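Local atomic coordinates of fimbrin (Schizosaccharomyces pombe, PDB entry 1RT8), a protein that binds and cross-links actin filaments through its calponin-homology domains and contributes to cell polarity, cytokinesis, mating and spore formation. Residues D312-Y320 with N329-P337. Sequence-based numbering, arbitrary orientation.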
ATOM      1  N   ASP A 312      -7.916  13.747  17.308  1.00 22.56           N
ATOM      2  CA  ASP A 312      -9.290  14.088  17.645  1.00 23.85           C
ATOM      3  C   ASP A 312     -10.113  12.854  18.018  1.00 22.91           C
ATOM      4  O   ASP A 312     -11.324  12.941  18.187  1.00 21.60           O
ATOM      5  CB  ASP A 312      -9.971  14.866  16.508  1.00 24.13           C
ATOM      6  CG  ASP A 312     -10.209  14.017  15.275  1.00 25.00           C
ATOM      7  OD1 ASP A 312     -10.294  12.775  15.395  1.00 28.68           O
ATOM      8  OD2 ASP A 312     -10.328  14.595  14.184  1.00 26.10           O
ATOM      9  N   GLY A 313      -9.439  11.710  18.121  1.00 22.15           N
ATOM     10  CA  GLY A 313     -10.077  10.469  18.524  1.00 21.79           C
ATOM     11  C   GLY A 313     -11.049   9.768  17.596  1.00 23.79           C
ATOM     12  O   GLY A 313     -11.490   8.656  17.898  1.00 24.95           O
ATOM     13  N   LEU A 314     -11.379  10.391  16.473  1.00 22.59           N
ATOM     14  CA  LEU A 314     -12.334   9.810  15.538  1.00 23.30           C
ATOM     15  C   LEU A 314     -11.862   8.524  14.873  1.00 24.36           C
ATOM     16  O   LEU A 314     -12.636   7.580  14.718  1.00 26.27           O
ATOM     17  CB  LEU A 314     -12.708  10.850  14.482  1.00 22.00           C
ATOM     18  CG  LEU A 314     -13.477  12.051  15.048  1.00 22.50           C
ATOM     19  CD1 LEU A 314     -13.864  13.004  13.911  1.00 22.64           C
ATOM     20  CD2 LEU A 314     -14.727  11.553  15.757  1.00 23.50           C
ATOM     21  N   ILE A 315     -10.596   8.493  14.475  1.00 24.30           N
ATOM     22  CA  ILE A 315     -10.015   7.316  13.842  1.00 25.42           C
ATOM     23  C   ILE A 315     -10.038   6.136  14.804  1.00 26.10           C
ATOM     24  O   ILE A 315     -10.448   5.038  14.435  1.00 26.42           O
ATOM     25  CB  ILE A 315      -8.554   7.582  13.406  1.00 26.69           C
ATOM     26  CG1 ILE A 315      -8.530   8.632  12.294  1.00 25.94           C
ATOM     27  CG2 ILE A 315      -7.879   6.277  12.969  1.00 28.72           C
ATOM     28  CD1 ILE A 315      -9.270   8.249  11.042  1.00 25.21           C
ATOM     29  N   LEU A 316      -9.602   6.362  16.040  1.00 25.34           N
ATOM     30  CA  LEU A 316      -9.587   5.303  17.044  1.00 25.98           C
ATOM     31  C   LEU A 316     -10.996   4.766  17.316  1.00 27.24           C
ATOM     32  O   LEU A 316     -11.206   3.549  17.403  1.00 26.84           O
ATOM     33  CB  LEU A 316      -8.955   5.817  18.347  1.00 24.52           C
ATOM     34  CG  LEU A 316      -7.429   6.030  18.289  1.00 24.74           C
ATOM     35  CD1 LEU A 316      -6.938   6.774  19.516  1.00 21.55           C
ATOM     36  CD2 LEU A 316      -6.742   4.682  18.191  1.00 24.89           C
ATOM     37  N   LEU A 317     -11.958   5.674  17.447  1.00 26.50           N
ATOM     38  CA  LEU A 317     -13.328   5.278  17.712  1.00 25.32           C
ATOM     39  C   LEU A 317     -13.882   4.437  16.565  1.00 24.66           C
ATOM     40  O   LEU A 317     -14.601   3.467  16.798  1.00 24.00           O
ATOM     41  CB  LEU A 317     -14.192   6.514  17.971  1.00 24.15           C
ATOM     42  CG  LEU A 317     -13.837   7.202  19.298  1.00 26.15           C
ATOM     43  CD1 LEU A 317     -14.613   8.500  19.460  1.00 27.27           C
ATOM     44  CD2 LEU A 317     -14.123   6.258  20.453  1.00 25.75           C
ATOM     45  N   GLN A 318     -13.541   4.789  15.333  1.00 24.75           N
ATOM     46  CA  GLN A 318     -14.007   4.010  14.188  1.00 26.01           C
ATOM     47  C   GLN A 318     -13.430   2.600  14.250  1.00 27.78           C
ATOM     48  O   GLN A 318     -14.138   1.627  13.998  1.00 27.49           O
ATOM     49  CB  GLN A 318     -13.592   4.659  12.875  1.00 25.83           C
ATOM     50  CG  GLN A 318     -14.355   5.922  12.530  1.00 27.11           C
ATOM     51  CD  GLN A 318     -13.796   6.585  11.289  1.00 27.35           C
ATOM     52  OE1 GLN A 318     -13.750   5.985  10.214  1.00 29.00           O
ATOM     53  NE2 GLN A 318     -13.358   7.828  11.432  1.00 28.34           N
ATOM     54  N   ALA A 319     -12.145   2.502  14.591  1.00 26.79           N
ATOM     55  CA  ALA A 319     -11.459   1.219  14.690  1.00 27.12           C
ATOM     56  C   ALA A 319     -12.188   0.302  15.665  1.00 28.02           C
ATOM     57  O   ALA A 319     -12.446  -0.863  15.342  1.00 27.18           O
ATOM     58  CB  ALA A 319     -10.003   1.424  15.142  1.00 27.05           C
ATOM     59  N   TYR A 320     -12.522   0.825  16.849  1.00 26.26           N
ATOM     60  CA  TYR A 320     -13.239   0.035  17.854  1.00 29.93           C
ATOM     61  C   TYR A 320     -14.505  -0.570  17.270  1.00 30.70           C
ATOM     62  O   TYR A 320     -14.807  -1.727  17.521  1.00 31.63           O
ATOM     63  CB  TYR A 320     -13.652   0.881  19.065  1.00 28.01           C
ATOM     64  CG  TYR A 320     -12.576   1.085  20.107  1.00 30.16           C
ATOM     65  CD1 TYR A 320     -11.986   2.341  20.283  1.00 28.79           C
ATOM     66  CD2 TYR A 320     -12.127   0.024  20.906  1.00 28.75           C
ATOM     67  CE1 TYR A 320     -10.979   2.539  21.224  1.00 28.89           C
ATOM     68  CE2 TYR A 320     -11.108   0.219  21.858  1.00 29.26           C
ATOM     69  CZ  TYR A 320     -10.545   1.483  22.003  1.00 26.31           C
ATOM     70  OH  TYR A 320      -9.547   1.707  22.910  1.00 23.35           O
ATOM     71  N   ASN A 329     -21.083   4.638  20.983  1.00 37.54           N
ATOM     72  CA  ASN A 329     -22.328   5.388  20.953  1.00 36.24           C
ATOM     73  C   ASN A 329     -21.946   6.710  20.309  1.00 37.40           C
ATOM     74  O   ASN A 329     -21.502   7.635  20.991  1.00 38.79           O
ATOM     75  CB  ASN A 329     -22.845   5.647  22.365  1.00 35.66           C
ATOM     76  CG  ASN A 329     -24.115   6.491  22.376  1.00 35.17           C
ATOM     77  OD1 ASN A 329     -24.710   6.722  23.428  1.00 37.06           O
ATOM     78  ND2 ASN A 329     -24.533   6.952  21.201  1.00 32.79           N
ATOM     79  N   TRP A 330     -22.116   6.804  19.000  1.00 37.85           N
ATOM     80  CA  TRP A 330     -21.749   8.022  18.297  1.00 41.11           C
ATOM     81  C   TRP A 330     -22.515   9.287  18.669  1.00 42.84           C
ATOM     82  O   TRP A 330     -22.154  10.377  18.232  1.00 42.16           O
ATOM     83  CB  TRP A 330     -21.812   7.780  16.795  1.00 40.68           C
ATOM     84  CG  TRP A 330     -20.787   6.770  16.371  1.00 41.97           C
ATOM     85  CD1 TRP A 330     -20.954   5.420  16.269  1.00 41.01           C
ATOM     86  CD2 TRP A 330     -19.416   7.030  16.056  1.00 41.24           C
ATOM     87  NE1 TRP A 330     -19.769   4.820  15.911  1.00 41.09           N
ATOM     88  CE2 TRP A 330     -18.808   5.787  15.778  1.00 41.29           C
ATOM     89  CE3 TRP A 330     -18.639   8.192  15.992  1.00 40.90           C
ATOM     90  CZ2 TRP A 330     -17.459   5.676  15.430  1.00 40.51           C
ATOM     91  CZ3 TRP A 330     -17.297   8.081  15.648  1.00 41.26           C
ATOM     92  CH2 TRP A 330     -16.721   6.832  15.375  1.00 40.00           C
ATOM     93  N   LYS A 331     -23.562   9.153  19.477  1.00 44.37           N
ATOM     94  CA  LYS A 331     -24.327  10.322  19.895  1.00 45.06           C
ATOM     95  C   LYS A 331     -23.530  11.047  20.972  1.00 44.85           C
ATOM     96  O   LYS A 331     -23.817  12.193  21.315  1.00 45.02           O
ATOM     97  CB  LYS A 331     -25.694   9.907  20.447  1.00 47.11           C
ATOM     98  CG  LYS A 331     -26.635   9.315  19.403  1.00 50.37           C
ATOM     99  CD  LYS A 331     -27.982   8.911  20.006  1.00 52.37           C
ATOM    100  CE  LYS A 331     -28.880   8.246  18.964  1.00 52.17           C
ATOM    101  NZ  LYS A 331     -30.199   7.830  19.524  1.00 54.94           N
ATOM    102  N   LYS A 332     -22.518  10.366  21.499  1.00 42.82           N
ATOM    103  CA  LYS A 332     -21.666  10.933  22.537  1.00 41.65           C
ATOM    104  C   LYS A 332     -20.325  11.408  21.976  1.00 37.13           C
ATOM    105  O   LYS A 332     -19.479  11.903  22.716  1.00 37.44           O
ATOM    106  CB  LYS A 332     -21.415   9.895  23.638  1.00 42.72           C
ATOM    107  CG  LYS A 332     -22.669   9.426  24.362  1.00 46.97           C
ATOM    108  CD  LYS A 332     -22.348   8.318  25.360  1.00 48.73           C
ATOM    109  CE  LYS A 332     -23.615   7.758  26.004  1.00 50.11           C
ATOM    110  NZ  LYS A 332     -23.349   6.532  26.815  1.00 51.76           N
ATOM    111  N   VAL A 333     -20.150  11.268  20.666  1.00 33.23           N
ATOM    112  CA  VAL A 333     -18.912  11.651  19.993  1.00 30.12           C
ATOM    113  C   VAL A 333     -18.976  13.006  19.279  1.00 29.10           C
ATOM    114  O   VAL A 333     -19.980  13.337  18.643  1.00 27.49           O
ATOM    115  CB  VAL A 333     -18.522  10.570  18.954  1.00 29.31           C
ATOM    116  CG1 VAL A 333     -17.290  11.008  18.169  1.00 28.50           C
ATOM    117  CG2 VAL A 333     -18.268   9.245  19.658  1.00 30.66           C
ATOM    118  N   ASN A 334     -17.896  13.783  19.379  1.00 26.71           N
ATOM    119  CA  ASN A 334     -17.821  15.087  18.718  1.00 25.85           C
ATOM    120  C   ASN A 334     -17.294  14.878  17.300  1.00 26.01           C
ATOM    121  O   ASN A 334     -16.260  14.241  17.103  1.00 25.49           O
ATOM    122  CB  ASN A 334     -16.885  16.036  19.484  1.00 25.51           C
ATOM    123  CG  ASN A 334     -17.392  16.354  20.880  1.00 25.83           C
ATOM    124  OD1 ASN A 334     -18.465  16.929  21.040  1.00 26.83           O
ATOM    125  ND2 ASN A 334     -16.627  15.974  21.894  1.00 22.94           N
ATOM    126  N   LYS A 335     -18.010  15.424  16.320  1.00 27.13           N
ATOM    127  CA  LYS A 335     -17.645  15.291  14.914  1.00 29.04           C
ATOM    128  C   LYS A 335     -16.614  16.311  14.440  1.00 29.76           C
ATOM    129  O   LYS A 335     -16.500  17.396  15.000  1.00 28.45           O
ATOM    130  CB  LYS A 335     -18.896  15.424  14.043  1.00 30.44           C
ATOM    131  CG  LYS A 335     -19.954  14.352  14.267  1.00 33.83           C
ATOM    132  CD  LYS A 335     -21.105  14.558  13.292  1.00 39.93           C
ATOM    133  CE  LYS A 335     -22.236  13.568  13.509  1.00 42.06           C
ATOM    134  NZ  LYS A 335     -23.359  13.823  12.553  1.00 45.44           N
ATOM    135  N   ALA A 336     -15.866  15.957  13.396  1.00 30.48           N
ATOM    136  CA  ALA A 336     -14.873  16.861  12.837  1.00 30.95           C
ATOM    137  C   ALA A 336     -15.620  18.068  12.272  1.00 33.18           C
ATOM    138  O   ALA A 336     -16.650  17.914  11.621  1.00 31.25           O
ATOM    139  CB  ALA A 336     -14.100  16.167  11.729  1.00 32.85           C
ATOM    140  N   PRO A 337     -15.114  19.287  12.526  1.00 34.55           N
ATOM    141  CA  PRO A 337     -15.734  20.525  12.041  1.00 35.66           C
ATOM    142  C   PRO A 337     -15.853  20.583  10.521  1.00 37.31           C
ATOM    143  O   PRO A 337     -14.858  20.439   9.813  1.00 37.63           O
ATOM    144  CB  PRO A 337     -14.803  21.608  12.582  1.00 35.73           C
ATOM    145  CG  PRO A 337     -14.318  21.011  13.863  1.00 36.51           C
ATOM    146  CD  PRO A 337     -13.995  19.594  13.436  1.00 35.22           C
TER
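L314 sends its two methyl branches to different parts of the loop 329-337. CD2 lies 3.6 Å from V333 CG1, and the two side chains pass at a slant. The same methyl packs against the backbone carbonyl of N334, with CD2 3.4 Å from its O. CD1 reaches further along the loop and rests 3.8 Å from A336 CB. With an alanine here both methyls go, V333 CG1 would probably lose one of its two leucine neighbours and A336 CB its methyl contact, and a gap is likely to open beside the N334 carbonyl. One turn on, L317 and V333 meet tip to tip, with CD1 3.7 Å from CG2. V333 has CG1 anti to its backbone N (chi1 176°), which places CG1 between L314 and L317, and CG2 on the L317 side. This contact belongs to the third calponin-homology domain, within the second actin-binding region. It joins the start of helix 314-323 to the loop that leads to helix 345-361. No hydrogen bond links the two segments directly. N351 ND2 bridges them, donating to the carbonyls of D312 and N334. W330 presents the six-membered end of its indole to the helix. CH2 lies 3.6 Å from L317 CB, which approaches the ring obliquely. The backbone N of Q318 and O of L314 lie at the ring edge, near its plane. Q318 CG also touches CH2. Its amide is tilted 62° from the indole, and OE1 accepts from T300 N. W330 NE1 donates to D321. Before the helix, D312 OD1 accepts from L314 N at 2.8 Å, forming an Asx turn around G313, the N-cap residue.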